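Local coordinates for protein putative carbohydrate-active enzyme (Uncultured organism, PDB 5WH8) that probably hydrolyses O-glycosyl bonds as a cellulase of glycoside hydrolase family 5, here represented by the TIM-barrel catalytic part of a longer multi-modular protein, at residues A[187-192]-A[213-218]; A[222-227]-A[262-267]; A[85-90]-A[129-134]. One frame throughout, in Å; residues are numbered along the deposited sequence.

Contact 1. Residues A[187-192]-A[213-218]; sequences WSQDVD and GTHTQY. With EDO (1,2-ethanediol), chain N.
Gln189 and His215 meet between two neighbouring loops of the (beta/alpha)8 barrel, those that follow strands 180-182 and 204-211 at the C-terminal end of the sheet, the end where family 5 glycosidases carry their active site. Along 213-218, Gly213 comes first, held by its backbone to Thr241. Thr214 is next. Its OG1 is hydrogen-bonded to the backbone N of Ala243, while its CG2 lies against one face of the His215 imidazole, offset toward the rim. His215 then makes the one direct contact with the other loop. With chi1 at -50°, its CG stands beside the backbone N and the ring is turned toward Gln189. ND1 is hydrogen-bonded to the backbone N of Tyr211, and the far nitrogen, His215 NE2, comes to 3.3 Å from Gln189 NE2. The angle is too poor for a hydrogen bond. The extended glutamine side chain crosses the histidine at about a right angle, its amide plane tilted 62° from the ring. A 1,2-ethanediol, likely a crystallisation additive, lies beside the histidine: its C2 is at the ring edge, 3.6 Å from His215 CD2. Thr216, the residue just before helix 217-228, has its OG1 bonded to Glu253 and points its N-H at the diol. Tyr218, in the first turn of the helix, flanks the diol with its side chain, next to the oxygen that takes the Thr216 bond: Thr216 N to O1 is 3.0 Å, with an N-H...O angle of 163°.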
loop_
_atom_site.group_PDB
_atom_site.type_symbol
_atom_site.label_atom_id
_atom_site.label_comp_id
_atom_site.label_asym_id
_atom_site.label_seq_id
_atom_site.Cartn_x
_atom_site.Cartn_y
_atom_site.Cartn_z
ATOM N N TRP A 187 -10.729 10.686 -1.414
ATOM C CA TRP A 187 -9.317 10.313 -1.486
ATOM C C TRP A 187 -8.906 9.479 -0.275
ATOM O O TRP A 187 -7.852 9.704 0.345
ATOM C CB TRP A 187 -8.407 11.545 -1.621
ATOM C CG TRP A 187 -8.622 12.349 -2.895
ATOM C CD1 TRP A 187 -8.085 12.097 -4.135
ATOM C CD2 TRP A 187 -9.450 13.504 -3.051
ATOM N NE1 TRP A 187 -8.516 13.042 -5.041
ATOM C CE2 TRP A 187 -9.345 13.920 -4.400
ATOM C CE3 TRP A 187 -10.239 14.253 -2.175
ATOM C CZ2 TRP A 187 -10.024 15.024 -4.894
ATOM C CZ3 TRP A 187 -10.913 15.357 -2.678
ATOM C CH2 TRP A 187 -10.784 15.735 -4.024
ATOM N N SER A 188 -9.743 8.479 0.007
ATOM C CA SER A 188 -9.564 7.548 1.136
ATOM C C SER A 188 -9.406 8.299 2.462
ATOM O O SER A 188 -8.513 8.004 3.286
ATOM C CB SER A 188 -8.401 6.572 0.875
ATOM O OG SER A 188 -8.817 5.628 -0.089
ATOM N N GLN A 189 -10.345 9.223 2.692
ATOM C CA GLN A 189 -10.506 9.878 3.993
ATOM C C GLN A 189 -11.719 9.371 4.762
ATOM O O GLN A 189 -11.680 9.321 5.990
ATOM C CB GLN A 189 -10.612 11.398 3.826
ATOM C CG GLN A 189 -9.301 12.028 3.331
ATOM C CD GLN A 189 -9.442 13.478 2.904
ATOM O OE1 GLN A 189 -10.357 14.183 3.337
ATOM N NE2 GLN A 189 -8.568 13.912 2.016
ATOM N N ASP A 190 -12.784 9.009 4.054
ATOM C CA ASP A 190 -14.103 8.826 4.698
ATOM C C ASP A 190 -14.304 7.396 5.257
ATOM O O ASP A 190 -15.309 6.717 5.000
ATOM C CB ASP A 190 -15.226 9.200 3.716
ATOM C CG ASP A 190 -15.255 10.699 3.385
ATOM O OD1 ASP A 190 -14.626 11.523 4.092
ATOM O OD2 ASP A 190 -15.894 11.065 2.376
ATOM N N VAL A 191 -13.343 6.960 6.051
ATOM C CA VAL A 191 -13.429 5.674 6.709
ATOM C C VAL A 191 -14.600 5.659 7.696
ATOM O O VAL A 191 -15.183 4.600 7.920
ATOM C CB VAL A 191 -12.076 5.319 7.418
ATOM C CG1 VAL A 191 -11.006 5.043 6.364
ATOM C CG2 VAL A 191 -11.608 6.430 8.356
ATOM N N ASP A 192 -14.928 6.819 8.273
ATOM C CA ASP A 192 -16.056 6.907 9.199
ATOM C C ASP A 192 -17.386 6.673 8.505
ATOM O O ASP A 192 -18.329 6.176 9.132
ATOM C CB ASP A 192 -16.074 8.257 9.919
ATOM C CG ASP A 192 -16.062 9.451 8.983
ATOM O OD1 ASP A 192 -15.282 9.477 8.010
ATOM O OD2 ASP A 192 -16.830 10.408 9.239
ATOM N N GLY A 213 1.155 17.944 5.636
ATOM C CA GLY A 213 0.984 19.367 5.383
ATOM C C GLY A 213 -0.447 19.810 5.142
ATOM O O GLY A 213 -0.720 21.021 5.007
ATOM N N THR A 214 -1.378 18.847 5.143
ATOM C CA THR A 214 -2.755 19.082 4.755
ATOM C C THR A 214 -3.743 18.565 5.809
ATOM O O THR A 214 -4.711 19.247 6.140
ATOM C CB THR A 214 -3.042 18.408 3.402
ATOM O OG1 THR A 214 -2.103 18.914 2.424
ATOM C CG2 THR A 214 -4.448 18.679 2.921
ATOM N N HIS A 215 -3.507 17.354 6.304
ATOM C CA HIS A 215 -4.488 16.671 7.164
ATOM C C HIS A 215 -3.981 16.596 8.591
ATOM O O HIS A 215 -2.842 16.246 8.836
ATOM C CB HIS A 215 -4.782 15.266 6.634
ATOM C CG HIS A 215 -5.104 15.248 5.180
ATOM N ND1 HIS A 215 -4.253 14.731 4.229
ATOM C CD2 HIS A 215 -6.171 15.730 4.506
ATOM C CE1 HIS A 215 -4.784 14.891 3.032
ATOM N NE2 HIS A 215 -5.954 15.487 3.173
ATOM N N THR A 216 -4.842 16.937 9.537
ATOM C CA THR A 216 -4.445 16.969 10.933
ATOM C C THR A 216 -5.550 16.321 11.802
ATOM O O THR A 216 -6.036 15.246 11.461
ATOM C CB THR A 216 -4.085 18.413 11.353
ATOM O OG1 THR A 216 -3.715 18.443 12.733
ATOM C CG2 THR A 216 -5.215 19.363 11.094
ATOM N N GLN A 217 -5.924 16.965 12.908
ATOM C CA GLN A 217 -6.834 16.347 13.880
ATOM C C GLN A 217 -8.137 15.830 13.289
ATOM O O GLN A 217 -8.592 14.742 13.646
ATOM C CB GLN A 217 -7.195 17.325 14.997
ATOM C CG GLN A 217 -8.107 16.671 16.068
ATOM C CD GLN A 217 -8.616 17.655 17.097
ATOM O OE1 GLN A 217 -7.901 18.570 17.505
ATOM N NE2 GLN A 217 -9.883 17.483 17.509
ATOM N N TYR A 218 -8.770 16.628 12.439
ATOM C CA TYR A 218 -10.076 16.253 11.864
ATOM C C TYR A 218 -10.036 14.851 11.250
ATOM O O TYR A 218 -10.952 14.033 11.449
ATOM C CB TYR A 218 -10.521 17.272 10.804
ATOM C CG TYR A 218 -11.852 17.021 10.069
ATOM C CD1 TYR A 218 -12.921 16.333 10.656
ATOM C CD2 TYR A 218 -12.037 17.498 8.774
ATOM C CE1 TYR A 218 -14.132 16.147 9.962
ATOM C CE2 TYR A 218 -13.223 17.306 8.083
ATOM C CZ TYR A 218 -14.265 16.636 8.675
ATOM O OH TYR A 218 -15.431 16.468 7.952
HETATM C C1 EDO N . -8.573 17.617 7.679
HETATM O O1 EDO N . -7.691 17.070 8.687
HETATM C C2 EDO N . -8.968 16.628 6.583
HETATM O O2 EDO N . -10.232 16.004 6.836
#

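Contact 2. Residues A[222-227]-A[262-267]; sequences KAQVAI and DARKIS. With EDO (1,2-ethanediol), chain D; EDO (1,2-ethanediol), chain F.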
loop_
_atom_site.group_PDB
_atom_site.type_symbol
_atom_site.label_atom_id
_atom_site.label_comp_id
_atom_site.label_asym_id
_atom_site.label_seq_id
_atom_site.Cartn_x
_atom_site.Cartn_y
_atom_site.Cartn_z
ATOM N N LYS A 222 -11.960 11.351 12.420
ATOM C CA LYS A 222 -12.712 10.504 11.490
ATOM C C LYS A 222 -12.234 9.050 11.547
ATOM O O LYS A 222 -13.030 8.108 11.584
ATOM C CB LYS A 222 -12.577 11.028 10.048
ATOM C CG LYS A 222 -13.448 12.256 9.787
ATOM C CD LYS A 222 -13.000 13.101 8.584
ATOM C CE LYS A 222 -13.069 12.362 7.233
ATOM N NZ LYS A 222 -14.441 11.937 6.845
ATOM N N ALA A 223 -10.919 8.873 11.564
ATOM C CA ALA A 223 -10.361 7.528 11.639
ATOM C C ALA A 223 -10.749 6.862 12.954
ATOM O O ALA A 223 -11.063 5.656 12.988
ATOM C CB ALA A 223 -8.849 7.557 11.480
ATOM N N GLN A 224 -10.751 7.634 14.049
ATOM C CA GLN A 224 -11.109 7.055 15.351
ATOM C C GLN A 224 -12.570 6.603 15.378
ATOM O O GLN A 224 -12.886 5.596 16.037
ATOM C CB GLN A 224 -10.847 8.039 16.503
ATOM C CG GLN A 224 -10.928 7.392 17.887
ATOM C CD GLN A 224 -9.833 6.386 18.075
ATOM O OE1 GLN A 224 -8.665 6.714 17.861
ATOM N NE2 GLN A 224 -10.190 5.152 18.437
ATOM N N VAL A 225 -13.468 7.337 14.708
ATOM C CA VAL A 225 -14.859 6.874 14.567
ATOM C C VAL A 225 -14.887 5.484 13.912
ATOM O O VAL A 225 -15.558 4.576 14.391
ATOM C CB VAL A 225 -15.750 7.868 13.751
ATOM C CG1 VAL A 225 -17.139 7.252 13.471
ATOM C CG2 VAL A 225 -15.875 9.208 14.479
ATOM N N ALA A 226 -14.137 5.307 12.823
ATOM C CA ALA A 226 -14.092 4.009 12.151
ATOM C C ALA A 226 -13.537 2.897 13.026
ATOM O O ALA A 226 -14.064 1.783 13.039
ATOM C CB ALA A 226 -13.266 4.106 10.858
ATOM N N ILE A 227 -12.453 3.172 13.736
ATOM C CA ILE A 227 -11.875 2.213 14.657
ATOM C C ILE A 227 -12.872 1.831 15.764
ATOM O O ILE A 227 -13.040 0.652 16.079
ATOM C CB ILE A 227 -10.582 2.754 15.286
ATOM C CG1 ILE A 227 -9.511 2.958 14.203
ATOM C CG2 ILE A 227 -10.078 1.788 16.410
ATOM C CD1 ILE A 227 -8.295 3.742 14.688
ATOM N N ASP A 262 1.338 4.452 15.781
ATOM C CA ASP A 262 2.027 3.495 16.635
ATOM C C ASP A 262 1.136 3.045 17.795
ATOM O O ASP A 262 1.136 1.866 18.137
ATOM C CB ASP A 262 3.330 4.089 17.194
ATOM C CG ASP A 262 4.404 4.282 16.133
ATOM O OD1 ASP A 262 4.235 3.789 14.995
ATOM O OD2 ASP A 262 5.438 4.923 16.453
ATOM N N ALA A 263 0.382 3.977 18.388
ATOM C CA ALA A 263 -0.457 3.645 19.538
ATOM C C ALA A 263 -1.577 2.704 19.167
ATOM O O ALA A 263 -2.069 1.957 20.019
ATOM C CB ALA A 263 -1.021 4.908 20.156
ATOM N N ARG A 264 -1.967 2.740 17.894
ATOM C CA ARG A 264 -3.047 1.925 17.350
ATOM C C ARG A 264 -2.543 0.738 16.504
ATOM O O ARG A 264 -3.338 -0.018 15.933
ATOM C CB ARG A 264 -3.963 2.830 16.535
ATOM C CG ARG A 264 -4.782 3.759 17.408
ATOM C CD ARG A 264 -5.263 5.007 16.709
ATOM N NE ARG A 264 -5.906 5.897 17.678
ATOM C CZ ARG A 264 -5.258 6.658 18.558
ATOM N NH1 ARG A 264 -3.928 6.695 18.590
ATOM N NH2 ARG A 264 -5.946 7.411 19.415
ATOM N N LYS A 265 -1.222 0.579 16.433
ATOM C CA LYS A 265 -0.600 -0.500 15.668
ATOM C C LYS A 265 -1.030 -0.505 14.189
ATOM O O LYS A 265 -1.251 -1.561 13.590
ATOM C CB LYS A 265 -0.940 -1.850 16.319
ATOM C CG LYS A 265 0.075 -2.941 16.128
ATOM C CD LYS A 265 1.337 -2.688 16.927
ATOM C CE LYS A 265 2.173 -3.959 17.036
ATOM N NZ LYS A 265 3.509 -3.667 17.595
ATOM N N ILE A 266 -1.142 0.688 13.609
ATOM C CA ILE A 266 -1.595 0.865 12.227
ATOM C C ILE A 266 -0.372 0.888 11.295
ATOM O O ILE A 266 0.566 1.667 11.506
ATOM C CB ILE A 266 -2.430 2.156 12.082
ATOM C CG1 ILE A 266 -3.768 1.974 12.801
ATOM C CG2 ILE A 266 -2.673 2.539 10.612
ATOM C CD1 ILE A 266 -4.584 3.237 12.924
ATOM N N SER A 267 -0.411 0.025 10.279
ATOM C CA SER A 267 0.656 -0.068 9.285
ATOM C C SER A 267 0.670 1.143 8.360
ATOM O O SER A 267 -0.397 1.743 8.079
ATOM C CB SER A 267 0.504 -1.347 8.450
ATOM O OG SER A 267 0.668 -2.529 9.241
HETATM C C1 EDO D . 8.324 4.292 14.212
HETATM O O1 EDO D . 7.828 3.781 15.470
HETATM C C2 EDO D . 7.168 4.885 13.413
HETATM O O2 EDO D . 6.152 3.895 13.207
HETATM C C1 EDO F . 5.587 -6.084 19.629
HETATM O O1 EDO F . 4.655 -6.070 18.544
HETATM C C2 EDO F . 6.714 -5.107 19.333
HETATM O O2 EDO F . 6.193 -3.771 19.297
#
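Arg264 grips Gln224 side-on, with two nitrogens converging on one oxygen. The stronger bond runs from Arg264 NE to Gln224 OE1 at 2.9 Å, fairly straight and in the carbonyl plane. The second, from Arg264 NH2 to Gln224 OE1, is longer at 3.2 Å and more bent, and its donor stands above that plane. Both keep the oxygen close to the plane of the guanidinium, although the amide itself is turned 64° from it. A bend at chi2 (66°) brings the end of Gln224 round to the arginine, and its NE2 is held by Asn228. The remaining nitrogen, Arg264 NH1, bonds to Trp260 O, and the guanidinium also makes a cation-pi contact with Trp260.

Next to the polar pair, Ile227 CD1 packs 3.9 Å from Arg264 CD and meets Ile266 CD1 tip to tip at 4.1 Å. The chain turns between Arg264 and Ile266 through a Schellman motif, Lys265 having positive phi as helix 251-263 ends. The contact thus joins helix 217-228 of the TIM barrel to the turn that leads from helix 251-263 into strand 268-273, while Ile227 and Ile266 rest on Leu233 and Val235 of strand 233-239.

Contact 3. Residues A[85-90]-A[129-134]; sequences DYNAYI and WDYMSA. With EDO (1,2-ethanediol), chain J.
Met132 hooks its methyl group against Asn87 and Ile90, joining helices 83-100 and 122-135, which lie side by side on the outside of the TIM barrel and cross at -32° over these segments. The methionine is bent at chi2 (-66°), and this swings the thioether across to the other helix: Met132 CE ends 3.7 Å from Ile90 CG2 and just as near the backbone Asn87 O. Ile90, crossing it at about a right angle, also packs on Phe128 and, inward, on Ile67 of strand 62-68.

Tyr131 comes at Asn87 from the outer side. With CG anti to the backbone N (chi1 175°), its ring and the amide run antiparallel alongside each other, their planes almost parallel and Asn87 ND2 3.6 Å from Tyr131 CD2. The phenol at the far end is tied to Asp91, one helical turn on from Asn87 in helix 83-100.

Each end of the buried amide has a partner. Asn87 OD1 is hydrogen-bonded to Tyr75, and Asn87 ND2 gives a bond of 2.8 Å to O1 of a 1,2-ethanediol that lies over one face of the Tyr131 ring. The chemistry is therefore mixed: methyl and thioether packing toward the barrel, and on its outer side an amide whose rotation is held in this crystal by both bonds, the protein's own being that to Tyr75.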
loop_
_atom_site.group_PDB
_atom_site.type_symbol
_atom_site.label_atom_id
_atom_site.label_comp_id
_atom_site.label_asym_id
_atom_site.label_seq_id
_atom_site.Cartn_x
_atom_site.Cartn_y
_atom_site.Cartn_z
ATOM N N ASP A 85 1.075 -7.767 -20.658
ATOM C CA ASP A 85 2.496 -7.577 -20.365
ATOM C C ASP A 85 2.720 -6.750 -19.083
ATOM O O ASP A 85 3.702 -6.946 -18.382
ATOM C CB ASP A 85 3.215 -6.909 -21.517
ATOM C CG ASP A 85 3.340 -7.818 -22.725
ATOM O OD1 ASP A 85 3.534 -9.037 -22.532
ATOM O OD2 ASP A 85 3.262 -7.302 -23.861
ATOM N N TYR A 86 1.827 -5.810 -18.808
ATOM C CA TYR A 86 1.901 -5.040 -17.566
ATOM C C TYR A 86 1.693 -6.035 -16.410
ATOM O O TYR A 86 2.402 -5.986 -15.393
ATOM C CB TYR A 86 0.842 -3.919 -17.592
ATOM C CG TYR A 86 1.110 -2.688 -16.758
ATOM C CD1 TYR A 86 1.658 -2.788 -15.484
ATOM C CD2 TYR A 86 0.783 -1.426 -17.235
ATOM C CE1 TYR A 86 1.884 -1.664 -14.706
ATOM C CE2 TYR A 86 1.012 -0.284 -16.447
ATOM C CZ TYR A 86 1.548 -0.423 -15.184
ATOM O OH TYR A 86 1.778 0.684 -14.375
ATOM N N ASN A 87 0.762 -6.980 -16.582
ATOM C CA ASN A 87 0.581 -8.064 -15.605
ATOM C C ASN A 87 1.893 -8.815 -15.348
ATOM O O ASN A 87 2.237 -9.137 -14.203
ATOM C CB ASN A 87 -0.485 -9.078 -16.082
ATOM C CG ASN A 87 -1.903 -8.561 -15.998
ATOM O OD1 ASN A 87 -2.150 -7.449 -15.552
ATOM N ND2 ASN A 87 -2.861 -9.387 -16.452
ATOM N N ALA A 88 2.634 -9.115 -16.413
ATOM C CA ALA A 88 3.860 -9.887 -16.282
ATOM C C ALA A 88 4.938 -9.102 -15.525
ATOM O O ALA A 88 5.685 -9.656 -14.702
ATOM C CB ALA A 88 4.367 -10.308 -17.663
ATOM N N TYR A 89 4.992 -7.802 -15.780
ATOM C CA TYR A 89 5.890 -6.902 -15.065
ATOM C C TYR A 89 5.583 -6.856 -13.566
ATOM O O TYR A 89 6.493 -6.874 -12.723
ATOM C CB TYR A 89 5.778 -5.509 -15.681
ATOM C CG TYR A 89 6.507 -4.407 -14.951
ATOM C CD1 TYR A 89 7.852 -4.178 -15.172
ATOM C CD2 TYR A 89 5.839 -3.577 -14.055
ATOM C CE1 TYR A 89 8.518 -3.173 -14.523
ATOM C CE2 TYR A 89 6.508 -2.574 -13.393
ATOM C CZ TYR A 89 7.840 -2.374 -13.637
ATOM O OH TYR A 89 8.512 -1.365 -12.998
ATOM N N ILE A 90 4.296 -6.751 -13.246
ATOM C CA ILE A 90 3.840 -6.746 -11.862
ATOM C C ILE A 90 4.233 -8.054 -11.187
ATOM O O ILE A 90 4.743 -8.060 -10.050
ATOM C CB ILE A 90 2.303 -6.521 -11.806
ATOM C CG1 ILE A 90 1.968 -5.096 -12.275
ATOM C CG2 ILE A 90 1.757 -6.748 -10.402
ATOM C CD1 ILE A 90 0.493 -4.868 -12.658
ATOM N N TRP A 129 -8.082 -8.361 -11.671
ATOM C CA TRP A 129 -8.126 -8.970 -10.363
ATOM C C TRP A 129 -8.383 -10.470 -10.451
ATOM O O TRP A 129 -7.897 -11.220 -9.605
ATOM C CB TRP A 129 -9.160 -8.266 -9.480
ATOM C CG TRP A 129 -8.590 -6.977 -8.908
ATOM C CD1 TRP A 129 -9.062 -5.699 -9.081
ATOM C CD2 TRP A 129 -7.406 -6.857 -8.091
ATOM N NE1 TRP A 129 -8.254 -4.807 -8.405
ATOM C CE2 TRP A 129 -7.230 -5.494 -7.805
ATOM C CE3 TRP A 129 -6.483 -7.777 -7.587
ATOM C CZ2 TRP A 129 -6.161 -5.022 -6.992
ATOM C CZ3 TRP A 129 -5.425 -7.323 -6.811
ATOM C CH2 TRP A 129 -5.265 -5.945 -6.530
ATOM N N ASP A 130 -9.093 -10.921 -11.493
ATOM C CA ASP A 130 -9.253 -12.364 -11.763
ATOM C C ASP A 130 -7.874 -12.989 -11.988
ATOM O O ASP A 130 -7.519 -13.988 -11.348
ATOM C CB ASP A 130 -10.156 -12.563 -12.994
ATOM C CG ASP A 130 -10.731 -13.986 -13.128
ATOM O OD1 ASP A 130 -10.689 -14.806 -12.206
ATOM O OD2 ASP A 130 -11.263 -14.280 -14.217
ATOM N N TYR A 131 -7.096 -12.382 -12.873
ATOM C CA TYR A 131 -5.747 -12.855 -13.139
ATOM C C TYR A 131 -4.864 -12.819 -11.884
ATOM O O TYR A 131 -4.222 -13.816 -11.545
ATOM C CB TYR A 131 -5.070 -12.058 -14.250
ATOM C CG TYR A 131 -3.637 -12.502 -14.398
ATOM C CD1 TYR A 131 -3.331 -13.675 -15.077
ATOM C CD2 TYR A 131 -2.597 -11.812 -13.783
ATOM C CE1 TYR A 131 -2.023 -14.131 -15.177
ATOM C CE2 TYR A 131 -1.292 -12.257 -13.875
ATOM C CZ TYR A 131 -1.008 -13.421 -14.577
ATOM O OH TYR A 131 0.281 -13.893 -14.695
ATOM N N MET A 132 -4.807 -11.681 -11.194
ATOM C CA MET A 132 -3.838 -11.555 -10.105
ATOM C C MET A 132 -4.125 -12.502 -8.945
ATOM O O MET A 132 -3.205 -13.059 -8.336
ATOM C CB MET A 132 -3.771 -10.103 -9.595
ATOM C CG MET A 132 -3.031 -9.170 -10.559
ATOM S SD MET A 132 -1.263 -9.598 -10.693
ATOM C CE MET A 132 -0.807 -8.766 -12.188
ATOM N N SER A 133 -5.403 -12.694 -8.634
ATOM C CA SER A 133 -5.774 -13.567 -7.529
ATOM C C SER A 133 -5.541 -15.035 -7.877
ATOM O O SER A 133 -5.126 -15.796 -7.011
ATOM C CB SER A 133 -7.236 -13.321 -7.097
ATOM O OG SER A 133 -8.170 -13.471 -8.161
ATOM N N ALA A 134 -5.772 -15.422 -9.130
ATOM C CA ALA A 134 -5.434 -16.784 -9.566
ATOM C C ALA A 134 -3.908 -17.002 -9.563
ATOM O O ALA A 134 -3.416 -18.012 -9.084
ATOM C CB ALA A 134 -5.999 -17.059 -10.948
HETATM C C1 EDO J . -1.324 -12.764 -18.315
HETATM O O1 EDO J . -2.039 -11.566 -17.980
HETATM C C2 EDO J . 0.131 -12.694 -17.862
HETATM O O2 EDO J . 0.873 -11.810 -18.712
#

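How the contacts relate
All three contacts belong to one TIM barrel and join consecutive beta-alpha units. Along the chain they come in series: contact 3 links the helices that follow strands 62-68 and 103-109, contact 1 the loops that follow strands 180-182 and 204-211, and contact 2 the helix after strand 204-211 and the turn that closes the helix after strand 233-239. Contacts 1 and 2 share helix 217-228, have centres 12 Å apart and touch directly: Lys222 makes salt bridges to both Asp190 and Asp192. Contact 3 lies across the chain's centre, about 31 Å from either by centres. The three thus join neighbouring units at opposite sides of the barrel.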